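Acetylxylan esterase A (Aspergillus awamori, PDB 5X6S) removes acetyl groups from the backbone of acetylated xylan, acting as a secreted serine esterase of carbohydrate esterase family 1 in plant biomass breakdown. Local coordinates at residues Leu4-Asp9 with Gly18-Val23; His38-Thr43 with Gly73-Val78; Val141-Ser146 with Ser200-Leu205; Pro228-Ala233 with Thr242-Asp247. One frame throughout, in Å; residues are numbered along the deposited sequence.

Contact 1: Leu4-Asp9 with Gly18-Val23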
# COMPACT_ATOMS: atom_id res chain seq x y z
N LEU A 4 8.92 24.56 -7.56
CA LEU A 4 7.58 24.27 -7.11
C LEU A 4 6.62 24.49 -8.28
O LEU A 4 6.59 25.56 -8.88
CB LEU A 4 7.17 25.14 -5.93
CG LEU A 4 5.81 24.86 -5.25
CD1 LEU A 4 6.00 23.72 -4.24
CD2 LEU A 4 5.23 26.10 -4.56
N GLN A 5 5.87 23.44 -8.62
CA GLN A 5 4.97 23.45 -9.79
C GLN A 5 3.56 23.19 -9.28
O GLN A 5 3.35 22.30 -8.41
CB GLN A 5 5.33 22.36 -10.81
CG GLN A 5 6.81 22.36 -11.29
CD GLN A 5 7.57 20.98 -11.08
OE1 GLN A 5 8.09 20.66 -9.95
NE2 GLN A 5 7.69 20.21 -12.16
N GLN A 6 2.61 23.91 -9.84
CA GLN A 6 1.20 23.57 -9.66
C GLN A 6 0.76 22.48 -10.64
O GLN A 6 1.14 22.50 -11.80
CB GLN A 6 0.31 24.78 -9.79
CG GLN A 6 -1.14 24.44 -9.61
CD GLN A 6 -2.06 25.63 -9.54
OE1 GLN A 6 -1.66 26.76 -9.81
NE2 GLN A 6 -3.30 25.38 -9.19
N VAL A 7 -0.02 21.51 -10.16
CA VAL A 7 -0.54 20.45 -10.96
C VAL A 7 -2.05 20.52 -10.90
O VAL A 7 -2.65 20.58 -9.84
CB VAL A 7 -0.04 19.05 -10.52
CG1 VAL A 7 -0.71 17.96 -11.33
CG2 VAL A 7 1.50 18.98 -10.57
N THR A 8 -2.66 20.50 -12.08
CA THR A 8 -4.06 20.78 -12.21
C THR A 8 -4.90 19.62 -12.63
O THR A 8 -6.11 19.64 -12.42
CB THR A 8 -4.31 21.95 -13.18
OG1 THR A 8 -5.68 22.22 -13.18
CG2 THR A 8 -3.91 21.66 -14.54
N ASP A 9 -4.34 18.59 -13.21
CA ASP A 9 -5.26 17.50 -13.63
C ASP A 9 -4.79 16.20 -13.02
O ASP A 9 -4.20 15.34 -13.70
CB ASP A 9 -5.29 17.46 -15.17
CG ASP A 9 -6.19 16.36 -15.74
OD1 ASP A 9 -7.42 16.40 -15.48
OD2 ASP A 9 -5.66 15.47 -16.49
N GLY A 18 -6.13 22.69 -4.34
CA GLY A 18 -4.93 22.92 -5.17
C GLY A 18 -3.83 21.89 -4.92
O GLY A 18 -3.72 21.38 -3.81
N MET A 19 -3.02 21.60 -5.93
CA MET A 19 -1.91 20.70 -5.77
C MET A 19 -0.62 21.39 -6.22
O MET A 19 -0.56 21.86 -7.36
CB MET A 19 -2.10 19.44 -6.59
CG MET A 19 -0.92 18.52 -6.56
SD MET A 19 -1.16 17.04 -7.51
CE MET A 19 0.47 16.29 -7.42
N TYR A 20 0.35 21.47 -5.34
CA TYR A 20 1.68 21.98 -5.69
C TYR A 20 2.70 20.95 -5.30
O TYR A 20 2.60 20.36 -4.22
CB TYR A 20 2.00 23.31 -5.02
CG TYR A 20 1.01 24.41 -5.36
CD1 TYR A 20 -0.22 24.48 -4.74
CD2 TYR A 20 1.29 25.35 -6.32
CE1 TYR A 20 -1.13 25.50 -5.01
CE2 TYR A 20 0.40 26.38 -6.62
CZ TYR A 20 -0.82 26.44 -5.96
OH TYR A 20 -1.74 27.39 -6.28
N ILE A 21 3.69 20.73 -6.15
CA ILE A 21 4.78 19.81 -5.82
C ILE A 21 6.16 20.42 -5.92
O ILE A 21 6.43 21.26 -6.80
CB ILE A 21 4.76 18.52 -6.67
CG1 ILE A 21 4.94 18.82 -8.15
CG2 ILE A 21 3.43 17.83 -6.50
CD1 ILE A 21 5.10 17.51 -8.96
N TYR A 22 7.04 20.03 -5.00
CA TYR A 22 8.43 20.36 -5.13
C TYR A 22 9.16 19.11 -5.59
O TYR A 22 9.24 18.12 -4.86
CB TYR A 22 9.06 20.89 -3.85
CG TYR A 22 10.51 21.28 -4.05
CD1 TYR A 22 10.86 22.54 -4.56
CD2 TYR A 22 11.54 20.42 -3.74
CE1 TYR A 22 12.22 22.88 -4.78
CE2 TYR A 22 12.87 20.76 -3.92
CZ TYR A 22 13.21 22.01 -4.44
OH TYR A 22 14.54 22.34 -4.61
N VAL A 23 9.76 19.22 -6.78
CA VAL A 23 10.60 18.14 -7.31
C VAL A 23 12.07 18.58 -7.19
O VAL A 23 12.47 19.55 -7.84
CB VAL A 23 10.26 17.81 -8.79
CG1 VAL A 23 11.08 16.62 -9.27
CG2 VAL A 23 8.77 17.48 -8.95
O HOH W 1 -3.89 22.61 -8.46

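Contact 2: His38-Thr43 with Gly73-Val78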
# COMPACT_ATOMS: atom_id res chain seq x y z
N HIS A 38 -0.79 22.25 5.09
CA HIS A 38 -0.67 23.53 5.71
C HIS A 38 -1.77 23.81 6.77
O HIS A 38 -2.79 23.10 6.82
CB HIS A 38 -0.69 24.61 4.64
CG HIS A 38 -2.02 24.83 4.01
ND1 HIS A 38 -3.05 25.52 4.63
CD2 HIS A 38 -2.50 24.46 2.80
CE1 HIS A 38 -4.10 25.57 3.83
NE2 HIS A 38 -3.80 24.93 2.71
N TYR A 39 -1.53 24.84 7.59
CA TYR A 39 -2.43 25.32 8.68
C TYR A 39 -3.48 26.33 8.18
O TYR A 39 -3.41 26.81 7.06
CB TYR A 39 -1.54 25.94 9.79
CG TYR A 39 -0.41 26.77 9.24
CD1 TYR A 39 -0.66 28.00 8.61
CD2 TYR A 39 0.89 26.28 9.22
CE1 TYR A 39 0.38 28.76 8.05
CE2 TYR A 39 1.94 27.01 8.66
CZ TYR A 39 1.68 28.25 8.07
OH TYR A 39 2.69 28.96 7.52
N CYS A 40 -4.49 26.65 8.99
CA CYS A 40 -5.47 27.71 8.60
C CYS A 40 -4.76 28.98 8.27
O CYS A 40 -3.70 29.24 8.82
CB CYS A 40 -6.46 28.02 9.72
SG CYS A 40 -7.57 26.67 10.23
N THR A 41 -5.38 29.76 7.37
CA THR A 41 -4.85 31.01 6.80
C THR A 41 -3.69 30.80 5.82
O THR A 41 -3.23 31.77 5.21
CB THR A 41 -4.46 32.09 7.85
OG1 THR A 41 -3.22 31.73 8.49
CG2 THR A 41 -5.56 32.27 8.91
N GLY A 42 -3.23 29.55 5.68
CA GLY A 42 -2.10 29.22 4.84
C GLY A 42 -2.53 28.69 3.48
O GLY A 42 -3.72 28.66 3.12
N THR A 43 -1.52 28.26 2.71
CA THR A 43 -1.73 27.66 1.42
C THR A 43 -0.61 26.64 1.26
O THR A 43 0.33 26.62 2.06
CB THR A 43 -1.59 28.71 0.26
OG1 THR A 43 -0.23 29.22 0.23
CG2 THR A 43 -2.64 29.79 0.38
N GLY A 73 -10.45 31.36 4.40
CA GLY A 73 -9.98 31.17 5.76
C GLY A 73 -8.85 30.14 5.79
O GLY A 73 -8.09 30.05 6.77
N GLY A 74 -8.74 29.37 4.70
CA GLY A 74 -7.62 28.46 4.47
C GLY A 74 -7.54 27.22 5.36
O GLY A 74 -6.53 26.50 5.30
N CYS A 75 -8.57 26.94 6.15
CA CYS A 75 -8.55 25.71 6.94
C CYS A 75 -8.94 24.53 6.04
O CYS A 75 -9.53 24.72 4.96
CB CYS A 75 -9.54 25.75 8.09
SG CYS A 75 -9.30 27.10 9.29
N TRP A 76 -8.67 23.32 6.53
CA TRP A 76 -9.10 22.08 5.86
C TRP A 76 -10.48 21.58 6.26
O TRP A 76 -10.86 21.68 7.40
CB TRP A 76 -8.05 20.99 6.09
CG TRP A 76 -6.77 21.31 5.35
CD1 TRP A 76 -5.63 21.90 5.85
CD2 TRP A 76 -6.56 21.16 3.93
NE1 TRP A 76 -4.72 22.10 4.81
CE2 TRP A 76 -5.26 21.66 3.63
CE3 TRP A 76 -7.36 20.66 2.88
CZ2 TRP A 76 -4.72 21.63 2.35
CZ3 TRP A 76 -6.82 20.62 1.59
CH2 TRP A 76 -5.51 21.12 1.34
N ASP A 77 -11.23 21.03 5.30
CA ASP A 77 -12.44 20.26 5.63
C ASP A 77 -12.04 18.94 6.30
O ASP A 77 -11.53 18.00 5.64
CB ASP A 77 -13.32 20.00 4.40
CG ASP A 77 -14.58 19.22 4.73
OD1 ASP A 77 -14.96 19.18 5.95
OD2 ASP A 77 -15.18 18.63 3.79
N VAL A 78 -12.21 18.91 7.61
CA VAL A 78 -12.02 17.70 8.43
C VAL A 78 -13.34 17.36 9.21
O VAL A 78 -13.32 16.65 10.25
CB VAL A 78 -10.78 17.80 9.33
CG1 VAL A 78 -9.50 17.73 8.48
CG2 VAL A 78 -10.82 19.08 10.20

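Contact 3: Val141-Ser146 with Ser200-Leu205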
# COMPACT_ATOMS: atom_id res chain seq x y z
N VAL A 141 2.17 14.15 13.05
CA VAL A 141 1.12 15.10 13.37
C VAL A 141 1.68 16.17 14.30
O VAL A 141 2.13 15.86 15.44
CB VAL A 141 -0.10 14.37 14.02
CG1 VAL A 141 -1.21 15.29 14.41
CG2 VAL A 141 -0.64 13.26 13.09
N TYR A 142 1.72 17.41 13.81
CA TYR A 142 2.13 18.59 14.60
C TYR A 142 0.91 19.39 15.12
O TYR A 142 0.38 20.28 14.44
CB TYR A 142 3.11 19.51 13.84
CG TYR A 142 4.46 18.92 13.67
CD1 TYR A 142 5.36 18.87 14.76
CD2 TYR A 142 4.88 18.36 12.46
CE1 TYR A 142 6.59 18.28 14.64
CE2 TYR A 142 6.17 17.77 12.34
CZ TYR A 142 7.01 17.76 13.43
OH TYR A 142 8.25 17.22 13.37
N SER A 143 0.46 19.06 16.34
CA SER A 143 -0.63 19.85 16.99
C SER A 143 -1.94 19.82 16.22
O SER A 143 -2.36 20.82 15.62
CB SER A 143 -0.20 21.30 17.23
OG SER A 143 1.09 21.36 17.86
N GLY A 144 -2.57 18.65 16.19
CA GLY A 144 -3.85 18.50 15.54
C GLY A 144 -4.93 18.02 16.53
O GLY A 144 -4.81 18.20 17.75
N VAL A 145 -5.96 17.39 15.98
CA VAL A 145 -7.01 16.70 16.77
C VAL A 145 -7.22 15.36 16.12
O VAL A 145 -6.83 15.16 14.97
CB VAL A 145 -8.34 17.48 16.88
CG1 VAL A 145 -8.11 18.89 17.40
CG2 VAL A 145 -9.10 17.50 15.57
N SER A 146 -7.79 14.41 16.88
CA SER A 146 -7.96 13.02 16.45
C SER A 146 -8.87 12.97 15.20
O SER A 146 -9.61 13.90 14.95
CB SER A 146 -8.56 12.17 17.58
OG SER A 146 -9.82 12.73 17.97
N SER A 200 2.08 21.39 25.66
CA SER A 200 1.31 21.37 26.93
C SER A 200 0.53 22.65 27.22
O SER A 200 -0.37 22.67 28.03
CB SER A 200 2.23 21.06 28.13
OG SER A 200 3.07 22.16 28.40
N ILE A 201 0.87 23.74 26.53
CA ILE A 201 0.21 25.01 26.78
C ILE A 201 -0.47 25.55 25.55
O ILE A 201 -0.75 26.76 25.41
CB ILE A 201 1.17 26.03 27.46
CG1 ILE A 201 2.38 26.34 26.58
CG2 ILE A 201 1.62 25.47 28.82
CD1 ILE A 201 3.06 27.66 26.93
N ASP A 202 -0.84 24.63 24.66
CA ASP A 202 -1.65 24.97 23.49
C ASP A 202 -3.05 25.43 23.93
O ASP A 202 -3.76 24.69 24.58
CB ASP A 202 -1.76 23.73 22.60
CG ASP A 202 -2.21 24.04 21.18
OD1 ASP A 202 -3.04 24.97 20.96
OD2 ASP A 202 -1.70 23.33 20.28
N THR A 203 -3.43 26.65 23.57
CA THR A 203 -4.74 27.19 23.88
C THR A 203 -5.57 27.45 22.61
O THR A 203 -6.52 28.22 22.64
CB THR A 203 -4.59 28.49 24.72
OG1 THR A 203 -3.90 29.48 23.98
CG2 THR A 203 -3.79 28.19 26.00
N THR A 204 -5.17 26.83 21.49
CA THR A 204 -5.98 26.79 20.25
C THR A 204 -6.59 25.39 20.11
O THR A 204 -7.81 25.24 20.04
CB THR A 204 -5.11 27.08 19.02
OG1 THR A 204 -4.58 28.41 19.12
CG2 THR A 204 -5.91 26.96 17.75
N LEU A 205 -5.73 24.39 20.09
CA LEU A 205 -6.13 23.00 20.16
C LEU A 205 -5.61 22.45 21.48
O LEU A 205 -4.41 22.10 21.62
CB LEU A 205 -5.61 22.16 18.98
CG LEU A 205 -5.96 22.71 17.58
CD1 LEU A 205 -5.44 21.81 16.50
CD2 LEU A 205 -7.45 22.97 17.44
O HOH W 2 0.62 22.38 20.35

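Contact 4: Pro228-Ala233 with Thr242-Asp247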
# COMPACT_ATOMS: atom_id res chain seq x y z
N PRO A 228 2.03 1.82 27.51
CA PRO A 228 3.02 1.99 26.44
C PRO A 228 4.28 1.18 26.68
O PRO A 228 4.50 0.72 27.80
CB PRO A 228 3.28 3.52 26.43
CG PRO A 228 2.65 4.07 27.67
CD PRO A 228 1.56 3.10 28.07
N GLU A 229 5.08 0.98 25.65
CA GLU A 229 6.31 0.20 25.72
C GLU A 229 7.46 0.93 26.41
O GLU A 229 8.30 0.27 27.05
CB GLU A 229 6.86 -0.11 24.34
CG GLU A 229 6.49 -1.41 23.74
CD GLU A 229 7.11 -1.59 22.37
OE1 GLU A 229 8.02 -0.80 21.95
OE2 GLU A 229 6.68 -2.54 21.69
N LYS A 230 7.56 2.23 26.16
CA LYS A 230 8.74 3.01 26.58
C LYS A 230 8.41 4.48 26.78
O LYS A 230 7.54 5.03 26.07
CB LYS A 230 9.83 2.88 25.53
CG LYS A 230 11.22 3.32 25.96
CD LYS A 230 12.21 3.04 24.83
CE LYS A 230 13.55 3.70 25.05
NZ LYS A 230 14.66 3.02 24.28
N THR A 231 9.08 5.13 27.75
CA THR A 231 9.02 6.59 27.91
C THR A 231 10.45 7.12 27.89
O THR A 231 11.36 6.48 28.43
CB THR A 231 8.24 7.10 29.16
OG1 THR A 231 8.81 6.57 30.40
CG2 THR A 231 6.79 6.74 29.09
N GLU A 232 10.66 8.25 27.20
CA GLU A 232 12.00 8.80 27.01
C GLU A 232 11.97 10.27 27.38
O GLU A 232 11.28 11.09 26.74
CB GLU A 232 12.52 8.63 25.56
CG GLU A 232 12.50 7.19 25.01
CD GLU A 232 12.68 7.09 23.47
OE1 GLU A 232 12.11 7.91 22.73
OE2 GLU A 232 13.34 6.15 22.98
N ALA A 233 12.72 10.61 28.42
CA ALA A 233 12.82 11.98 28.89
C ALA A 233 13.60 12.83 27.86
O ALA A 233 14.53 12.33 27.21
CB ALA A 233 13.57 12.00 30.22
N THR A 242 9.00 11.57 24.85
CA THR A 242 8.51 10.60 23.87
C THR A 242 7.97 9.34 24.56
O THR A 242 8.66 8.72 25.34
CB THR A 242 9.61 10.22 22.86
OG1 THR A 242 10.05 11.40 22.16
CG2 THR A 242 9.11 9.26 21.82
N THR A 243 6.72 8.99 24.26
CA THR A 243 6.12 7.73 24.68
C THR A 243 5.92 6.85 23.43
O THR A 243 5.21 7.25 22.51
CB THR A 243 4.78 7.98 25.36
OG1 THR A 243 4.95 8.83 26.50
CG2 THR A 243 4.14 6.65 25.79
N ILE A 244 6.58 5.70 23.38
CA ILE A 244 6.37 4.69 22.36
C ILE A 244 5.35 3.61 22.80
O ILE A 244 5.63 2.83 23.71
CB ILE A 244 7.70 4.02 22.00
CG1 ILE A 244 8.73 5.10 21.58
CG2 ILE A 244 7.50 2.93 20.93
CD1 ILE A 244 10.09 4.52 21.27
N TRP A 245 4.17 3.60 22.18
CA TRP A 245 3.18 2.56 22.48
C TRP A 245 3.51 1.30 21.71
O TRP A 245 3.25 0.20 22.17
CB TRP A 245 1.77 3.03 22.23
CG TRP A 245 1.12 3.84 23.29
CD1 TRP A 245 0.26 3.37 24.28
CD2 TRP A 245 1.18 5.26 23.45
NE1 TRP A 245 -0.21 4.43 25.01
CE2 TRP A 245 0.35 5.59 24.54
CE3 TRP A 245 1.86 6.28 22.77
CZ2 TRP A 245 0.18 6.90 24.98
CZ3 TRP A 245 1.70 7.57 23.21
CH2 TRP A 245 0.87 7.88 24.31
N GLY A 246 4.13 1.47 20.54
CA GLY A 246 4.63 0.36 19.76
C GLY A 246 5.18 0.82 18.40
O GLY A 246 5.38 2.02 18.20
N ASP A 247 5.44 -0.12 17.50
CA ASP A 247 5.98 0.21 16.18
C ASP A 247 5.15 1.26 15.41
O ASP A 247 5.73 2.05 14.65
CB ASP A 247 6.09 -1.04 15.30
CG ASP A 247 7.20 -1.98 15.75
OD1 ASP A 247 7.90 -1.67 16.72
OD2 ASP A 247 7.36 -3.04 15.10
O HOH W 3 7.34 -3.48 19.48

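Contact 1: Leu4-Asp9 with Gly18-Val23
Q6 lays its aliphatic chain over one face of the Y20 ring. CG does the touching, 4.2 Å from the centroid of the Y20 ring and shifted toward the rim, a CH-pi contact. With CG placed anti to the backbone N (chi1 -180°) and the chain running on extended, the amide of Q6 reaches the phenol end of Y20 with its plane 31° from that of the ring. A long, flexible residue with methylenes for the ring and an amide for solvent suits this exposed part of the edge strand. On the same side of the sheet L4 sets CD1 4.1 Å from CB of Y20, and the same methyl also meets CB of Y22, while Y22 turns its hydroxyl away to E58. The opposite side carries V7 and M19, side by side and pointing the same way; SD of M19 stands 3.8 Å from CB of V7.

Between the faces the antiparallel backbones are stitched by Q5 N to I21 O at 2.9 Å, by I21 N to Q5 O at 2.8 Å, and by V7 N to M19 O. Beside this last bond a water links the strands, accepting from NE2 of Q6 and N of M19 and donating to O of V7. This is a beta hairpin at the edge of the central sheet, strand 18-23 bonding onward to strand 63-68. Its chemistry implies packing on both faces: M19 and I21 toward helix 91-106, L4 and Y20 on helix 44-49, Y22 on helix 53-60, with Q6 giving its amide to water.

Contact 2: His38-Thr43 with Gly73-Val78
H38 carries CG between its backbone N and carbonyl carbon (chi1 72°), a setting that swings the imidazole back over its own loop and up to W76. The two rings are oblique, their planes 45° apart, and NE1 of W76 stands over the centre of one imidazole face; the C of G42 and CA of T43 lie over the opposite face. The imidazole is also fixed by its nitrogens: ND1 donates to O of Y39 at 2.8 Å, with that oxygen exactly in the ring plane, and NE2 is hydrogen-bonded to the backbone N of S69. At the ring edge, CE1 of H38 comes 3.0 Å from O of G74. The indole N-H of W76 makes a weak, bent bond to O of H38. Histidine suits this place because both ring nitrogens find partners in a buried setting.

C40 and C75 each set SG anti to the carbonyl carbon, and the sulfurs join at 2.0 Å with chi3 of 114°. Beside this covalent tie, T41 N donates to O of G73 at 2.8 Å. G74 has a positive phi, and a CB there would run into T41 N, so glycine lets the backbones close up around the disulfide. G42 ends a type II turn from Y39, its N sharing O of Y39 with H38 ND1 from the opposite face of the carbonyl plane.

The loops leave strands 33-37 and 63-68, and Y39 lies near S119, the nucleophile by similarity. A disulfide joining loops that follow neighbouring parallel strands probably helps to shape the active-site surroundings in this alpha/beta-hydrolase fold.

Contact 3: Val141-Ser146 with Ser200-Leu205
S143 adopts a left-handed backbone, phi 62° and psi 69°, uncommon for a residue with a side chain, and from there its CB points toward D202. The two polar groups do not bond directly: OG of S143 stays 4.2 Å from OD2 of D202, and a water bridges them, accepting from OG and donating to OD2. OG of S143 is also bonded to the backbone N of V261, and OD2 of D202 to ND1 of H259. OD1 of D202 accepts from T204 N nearly along its C-O axis, an Asx turn, and from L205 N, which comes from above the carboxylate plane. Two backbone N-H groups therefore fix the rotation of the acid.

In the alpha/beta-hydrolase fold the acid follows a central strand, and D202, with H259 and S119, is consistent with the catalytic triad; S119 is assigned by similarity. The carboxylate's two oxygens suit a role in which one is anchored and the other faces the histidine.

Next to the acid the contact turns apolar. L205, its CG anti to the carbonyl carbon (chi1 -54°), reaches across with CD1, which lies 3.4 Å from O of S143 and 3.8 Å from CA of G144. Glycine suits position 144 because a CB there would be crowded by CG1 of V141. V145 crosses L205 at about a right angle, CG1 lying 4.1 Å from both CD1 and CD2 of L205, and packs onward against M123.

Contact 4: Pro228-Ala233 with Thr242-Asp247
I244 O is gripped by two successive backbone N-H groups, from E229 N at 2.7 Å and from K230 N at a longer 3.2 Å, both in the carbonyl plane. Two residues facing one make a classic beta bulge at the entry to strand 230-232. Beyond it the antiparallel ladder is regular: I244 N donates to K230 O, and E232 and T242 exchange a pair of backbone bonds, E232 N reaching T242 O at 2.8 Å.

Ahead of the bulge P228 lies against W245. Its CB sits 3.7 Å from the centroid of the five-membered ring, only 9° off the normal, a CH-pi contact that suits a rigid proline ring with C-H bonds turned to the pi face. CG2 of T243, anti to its own backbone N (chi1 -59° for OG1), lies over the same indole face and presses P228 CB at 3.3 Å, tighter than usual. The indole N-H of W245 goes elsewhere, to O of Y225.

On the side of E232, T242 and I244, the E232 carboxylate runs alongside T242, OE1 being 3.4 Å from T242 CB, while OE2 approaches CD1 of I244. K230 bridges weakly to E232, a long 3.6 Å from NZ to OE2. The chemistry implies a hairpin fastened mainly by backbone bonds, with a proline-tryptophan patch on one face and, on the other, T242 and I244 packing toward strand 249-254 beside the charges of K230 and E232.

Overall arrangement
The four contacts follow one another along the chain without interleaving. Contacts 1 and 4 are the hairpins at the two ends of the mixed central sheet, whose outermost strands are 3-7 and 230-232; their centres are about 37 Å apart, on opposite sides of the chain's centre. Contacts 2 and 3, their centres about 15 Å apart, lie largely in loops that follow strands of the sheet's parallel middle. Both come close to S119, the nucleophile by similarity. Centre to centre, contact 1 is about 17 Å from contact 2, and contact 4 about 19 Å from contact 3. Hairpins thus finish the sheet's borders, while loops at its centre help to line the probable catalytic site, D202 of contact 3 being the likely acid.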